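Local atomic coordinates of Sys-1 protein (Caenorhabditis elegans, PDB entry 3C2G), a protein that acts as a beta-catenin in Wnt asymmetry signalling, binding the TCF factor POP-1 directly and activating or repressing target genes. Residues Q9-W14 with L55-D60; R31-I34 with K38-Q41. All blocks are in the same frame, centred on the assembly; numbering follows the deposited sequence.

Contact 1 of 2, residues Q9-W14 with L55-D60; sequences QAIRLW and LNIIYD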
loop_
_atom_site.group_PDB
_atom_site.type_symbol
_atom_site.label_atom_id
_atom_site.label_comp_id
_atom_site.label_asym_id
_atom_site.label_seq_id
_atom_site.Cartn_x
_atom_site.Cartn_y
_atom_site.Cartn_z
ATOM N N GLN A 9 25.922 6.152 49.161
ATOM C CA GLN A 9 25.730 7.333 49.998
ATOM C C GLN A 9 24.833 8.332 49.259
ATOM O O GLN A 9 23.857 8.824 49.815
ATOM C CB GLN A 9 27.075 7.968 50.396
ATOM C CG GLN A 9 26.992 8.837 51.664
ATOM C CD GLN A 9 28.059 9.929 51.744
ATOM O OE1 GLN A 9 28.326 10.638 50.768
ATOM N NE2 GLN A 9 28.655 10.085 52.923
ATOM N N ALA A 10 25.171 8.591 47.996
ATOM C CA ALA A 10 24.394 9.449 47.095
ATOM C C ALA A 10 22.910 9.057 47.019
ATOM O O ALA A 10 22.027 9.915 47.136
ATOM C CB ALA A 10 25.019 9.444 45.697
ATOM N N ILE A 11 22.650 7.765 46.834
ATOM C CA ILE A 11 21.290 7.237 46.781
ATOM C C ILE A 11 20.573 7.409 48.131
ATOM O O ILE A 11 19.442 7.904 48.190
ATOM C CB ILE A 11 21.303 5.756 46.288
ATOM C CG1 ILE A 11 21.590 5.721 44.779
ATOM C CG2 ILE A 11 19.991 5.041 46.612
ATOM C CD1 ILE A 11 22.152 4.422 44.261
ATOM N N ARG A 12 21.256 7.019 49.208
ATOM C CA ARG A 12 20.725 7.117 50.563
ATOM C C ARG A 12 20.441 8.565 50.962
ATOM O O ARG A 12 19.444 8.845 51.630
ATOM C CB ARG A 12 21.690 6.449 51.561
ATOM C CG ARG A 12 21.385 6.717 53.040
ATOM C CD ARG A 12 22.308 5.945 53.989
ATOM N NE ARG A 12 23.534 6.671 54.330
ATOM C CZ ARG A 12 24.761 6.290 53.968
ATOM N NH1 ARG A 12 24.942 5.179 53.248
ATOM N NH2 ARG A 12 25.814 7.020 54.327
ATOM N N LEU A 13 21.304 9.481 50.534
ATOM C CA LEU A 13 21.240 10.873 50.979
ATOM C C LEU A 13 20.476 11.827 50.054
ATOM O O LEU A 13 20.192 12.975 50.429
ATOM C CB LEU A 13 22.657 11.405 51.241
ATOM C CG LEU A 13 23.187 11.515 52.687
ATOM C CD1 LEU A 13 22.809 10.339 53.598
ATOM C CD2 LEU A 13 24.709 11.725 52.686
ATOM N N TRP A 14 20.145 11.359 48.851
ATOM C CA TRP A 14 19.575 12.241 47.826
ATOM C C TRP A 14 18.448 13.130 48.351
ATOM O O TRP A 14 18.493 14.359 48.204
ATOM C CB TRP A 14 19.091 11.453 46.600
ATOM C CG TRP A 14 18.465 12.356 45.569
ATOM C CD1 TRP A 14 17.158 12.748 45.509
ATOM C CD2 TRP A 14 19.133 13.014 44.480
ATOM N NE1 TRP A 14 16.969 13.597 44.444
ATOM C CE2 TRP A 14 18.160 13.772 43.791
ATOM C CE3 TRP A 14 20.456 13.021 44.009
ATOM C CZ2 TRP A 14 18.467 14.542 42.661
ATOM C CZ3 TRP A 14 20.763 13.785 42.883
ATOM C CH2 TRP A 14 19.771 14.535 42.222
ATOM N N LEU A 55 15.225 5.332 39.508
ATOM C CA LEU A 55 14.190 5.967 38.708
ATOM C C LEU A 55 13.592 7.121 39.489
ATOM O O LEU A 55 13.348 8.199 38.935
ATOM C CB LEU A 55 13.097 4.974 38.288
ATOM C CG LEU A 55 13.446 3.898 37.245
ATOM C CD1 LEU A 55 12.255 2.960 37.009
ATOM C CD2 LEU A 55 13.924 4.517 35.933
ATOM N N ASN A 56 13.380 6.897 40.782
ATOM C CA ASN A 56 12.775 7.918 41.620
ATOM C C ASN A 56 13.678 9.126 41.788
ATOM O O ASN A 56 13.184 10.242 41.934
ATOM C CB ASN A 56 12.346 7.343 42.969
ATOM C CG ASN A 56 11.023 6.592 42.886
ATOM O OD1 ASN A 56 10.321 6.638 41.865
ATOM N ND2 ASN A 56 10.667 5.910 43.969
ATOM N N ILE A 57 14.991 8.905 41.734
ATOM C CA ILE A 57 15.950 10.010 41.755
ATOM C C ILE A 57 15.992 10.750 40.409
ATOM O O ILE A 57 15.985 11.993 40.365
ATOM C CB ILE A 57 17.378 9.557 42.193
ATOM C CG1 ILE A 57 17.381 9.156 43.674
ATOM C CG2 ILE A 57 18.384 10.675 41.979
ATOM C CD1 ILE A 57 18.699 8.546 44.159
ATOM N N ILE A 58 16.047 9.996 39.314
ATOM C CA ILE A 58 15.959 10.603 37.987
ATOM C C ILE A 58 14.768 11.567 37.920
ATOM O O ILE A 58 14.924 12.758 37.581
ATOM C CB ILE A 58 15.895 9.537 36.876
ATOM C CG1 ILE A 58 17.265 8.864 36.734
ATOM C CG2 ILE A 58 15.450 10.174 35.565
ATOM C CD1 ILE A 58 17.246 7.583 35.976
ATOM N N TYR A 59 13.597 11.065 38.298
ATOM C CA TYR A 59 12.380 11.874 38.316
ATOM C C TYR A 59 12.536 13.122 39.192
ATOM O O TYR A 59 12.301 14.246 38.739
ATOM C CB TYR A 59 11.209 11.016 38.783
ATOM C CG TYR A 59 9.857 11.696 38.794
ATOM C CD1 TYR A 59 9.602 12.807 37.988
ATOM C CD2 TYR A 59 8.817 11.203 39.590
ATOM C CE1 TYR A 59 8.371 13.418 37.993
ATOM C CE2 TYR A 59 7.571 11.798 39.583
ATOM C CZ TYR A 59 7.354 12.906 38.784
ATOM O OH TYR A 59 6.127 13.533 38.778
ATOM N N ASP A 60 12.959 12.925 40.436
ATOM C CA ASP A 60 13.155 14.042 41.350
ATOM C C ASP A 60 14.142 15.103 40.839
ATOM O O ASP A 60 13.892 16.301 40.974
ATOM C CB ASP A 60 13.579 13.549 42.737
ATOM C CG ASP A 60 13.639 14.672 43.735
ATOM O OD1 ASP A 60 12.551 15.098 44.195
ATOM O OD2 ASP A 60 14.766 15.155 44.015
#
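With CG anti to the backbone N (chi1 178°), Trp-14 sends its indole across to helix 47-62, where Ile-57 and Asp-60, one helical turn apart, receive it. Ile-57 holds its CG2 branch anti to the backbone N and its CG1 branch beside it. Ile-57 CG2 sits over one face of the Trp-14 indole, 3.6 Å from the centroid of the six-membered ring, in a CH-pi contact close to the ring normal. Ile-57 CG1 lies by Trp-14 CG, and Ile-57 CD1 packs 3.8 Å from Trp-14 CB and 3.9 Å from Ile-11 CA. These helices belong to the armadillo domain, a superhelix of stacked helices, and the contact joins the first helix to the third, at the N-terminal end of the domain. Trp-14 NE1 gives a nearly straight hydrogen bond of 2.7 Å to Asp-60 OD2, reaching the oxygen on its anti side and somewhat out of the carboxylate plane; indole and carboxylate stand almost perpendicular. A phenylalanine in place of Trp-14 would probably leave Asp-60 OD2 without its indole N-H, with Arg-23 still as a partner, and Ile-57 CG2 less fully covered. Arg-23 of helix 20-37 meets both residues, forming a salt bridge to Asp-60 OD2 and a cation-pi contact with the indole.

Contact 2 of 2, residues R31-I34 with K38-Q41; sequences RTWI and KFAQ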
loop_
_atom_site.group_PDB
_atom_site.type_symbol
_atom_site.label_atom_id
_atom_site.label_comp_id
_atom_site.label_asym_id
_atom_site.label_seq_id
_atom_site.Cartn_x
_atom_site.Cartn_y
_atom_site.Cartn_z
ATOM N N ARG A 31 25.924 7.949 38.117
ATOM C CA ARG A 31 26.139 7.625 36.707
ATOM C C ARG A 31 27.431 6.845 36.530
ATOM O O ARG A 31 27.465 5.816 35.854
ATOM C CB ARG A 31 26.154 8.896 35.857
ATOM C CG ARG A 31 26.285 8.644 34.366
ATOM C CD ARG A 31 26.418 9.949 33.591
ATOM N NE ARG A 31 26.773 9.688 32.200
ATOM C CZ ARG A 31 27.987 9.840 31.681
ATOM N NH1 ARG A 31 28.999 10.276 32.428
ATOM N NH2 ARG A 31 28.187 9.559 30.401
ATOM N N THR A 32 28.489 7.336 37.163
ATOM C CA THR A 32 29.793 6.693 37.102
ATOM C C THR A 32 29.713 5.253 37.589
ATOM O O THR A 32 30.200 4.343 36.922
ATOM C CB THR A 32 30.822 7.479 37.915
ATOM O OG1 THR A 32 30.812 8.843 37.476
ATOM C CG2 THR A 32 32.218 6.898 37.733
ATOM N N TRP A 33 29.069 5.051 38.735
ATOM C CA TRP A 33 28.880 3.712 39.286
ATOM C C TRP A 33 28.204 2.768 38.295
ATOM O O TRP A 33 28.667 1.646 38.091
ATOM C CB TRP A 33 28.087 3.785 40.594
ATOM C CG TRP A 33 27.683 2.455 41.168
ATOM C CD1 TRP A 33 28.508 1.460 41.603
ATOM C CD2 TRP A 33 26.348 1.991 41.385
ATOM N NE1 TRP A 33 27.771 0.395 42.070
ATOM C CE2 TRP A 33 26.441 0.695 41.950
ATOM C CE3 TRP A 33 25.079 2.536 41.150
ATOM C CZ2 TRP A 33 25.315 -0.059 42.285
ATOM C CZ3 TRP A 33 23.959 1.787 41.484
ATOM C CH2 TRP A 33 24.084 0.501 42.046
ATOM N N ILE A 34 27.116 3.242 37.687
ATOM C CA ILE A 34 26.349 2.468 36.708
ATOM C C ILE A 34 27.170 2.163 35.455
ATOM O O ILE A 34 27.235 1.014 35.020
ATOM C CB ILE A 34 25.005 3.171 36.356
ATOM C CG1 ILE A 34 24.075 3.149 37.576
ATOM C CG2 ILE A 34 24.328 2.506 35.155
ATOM C CD1 ILE A 34 22.907 4.101 37.504
ATOM N N LYS A 38 27.788 -1.758 36.185
ATOM C CA LYS A 38 26.664 -2.324 35.418
ATOM C C LYS A 38 25.739 -3.207 36.275
ATOM O O LYS A 38 25.172 -4.188 35.784
ATOM C CB LYS A 38 27.167 -3.058 34.156
ATOM C CG LYS A 38 27.827 -2.139 33.119
ATOM C CD LYS A 38 28.575 -2.916 32.030
ATOM C CE LYS A 38 30.088 -3.015 32.308
ATOM N NZ LYS A 38 30.445 -4.008 33.366
ATOM N N PHE A 39 25.600 -2.839 37.553
ATOM C CA PHE A 39 24.716 -3.518 38.518
ATOM C C PHE A 39 25.127 -4.950 38.889
ATOM O O PHE A 39 24.380 -5.655 39.573
ATOM C CB PHE A 39 23.257 -3.515 38.032
ATOM C CG PHE A 39 22.625 -2.155 37.996
ATOM C CD1 PHE A 39 21.916 -1.677 39.089
ATOM C CD2 PHE A 39 22.720 -1.364 36.860
ATOM C CE1 PHE A 39 21.326 -0.420 39.060
ATOM C CE2 PHE A 39 22.131 -0.108 36.820
ATOM C CZ PHE A 39 21.433 0.366 37.927
ATOM N N ALA A 40 26.314 -5.364 38.457
ATOM C CA ALA A 40 26.750 -6.761 38.571
ATOM C C ALA A 40 26.907 -7.271 40.009
ATOM O O ALA A 40 26.707 -8.459 40.278
ATOM C CB ALA A 40 28.040 -6.978 37.778
ATOM N N GLN A 41 27.257 -6.374 40.928
ATOM C CA GLN A 41 27.412 -6.745 42.338
ATOM C C GLN A 41 26.092 -6.709 43.120
ATOM O O GLN A 41 26.051 -7.088 44.293
ATOM C CB GLN A 41 28.482 -5.880 43.023
ATOM C CG GLN A 41 29.903 -6.035 42.451
ATOM C CD GLN A 41 30.346 -7.494 42.297
ATOM O OE1 GLN A 41 30.666 -7.940 41.193
ATOM N NE2 GLN A 41 30.352 -8.238 43.402
#
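Phe-39 lies alongside Ile-34, the two side chains pointing the same way, while Trp-33 crosses the phenylalanine at about a right angle. The contact is the C-terminal end of helix 20-37 in the armadillo domain, where the chain leaves the helix at Lys-38 with positive phi (61°) and Phe-39, also at positive phi, turns its ring back against the last turns. Phe-39 CG stands anti to the carbonyl carbon, beside the backbone N (chi1 -67°), which helps bring the phenyl ring to Ile-34. Phe-39 CE2 is 3.8 Å from Ile-34 CG2, and Phe-39 CZ is 3.9 Å from Ile-34 CG1 and 4.0 Å from Ile-34 CD1, so both branches of the isoleucine are engaged. Trp-33 CH2 approaches Phe-39 CE1 to 4.2 Å. The indole six-membered ring and the phenyl ring have centroids 5.4 Å apart and planes inclined at 60°, an oblique aromatic pair. Met-47 and Cys-50 of helix 47-62 also touch Phe-39, and Ile-54 of that helix reaches both Trp-33 and Ile-34. Lys-38 stays at the exposed margin, its CB set away from residues 31-34, although Lys-38 CG passes 3.7 Å from Ile-34 O. Lys-38 N donates a hydrogen bond of 3.1 Å to Ile-34 O.

How the contacts relate
Contacts 1 and 2 lie in the first three helices of the armadillo domain, at the N-terminal end of the superhelix, with centres about 14 Å apart. Contact 2 falls within the chain loop that contact 1 closes: helix 20-37 and the turn after it lie between the two segments of contact 1. The two meet directly where Ile-11 CD1 packs 4.2 Å from Trp-33 CZ3, and Ile-54 of helix 47-62 touches Ile-11, Trp-33 and Ile-34, so the hydrophobic packing is continuous. The contact centres lie about 49 and 47 Å from the centre of the chain, on the same side of it.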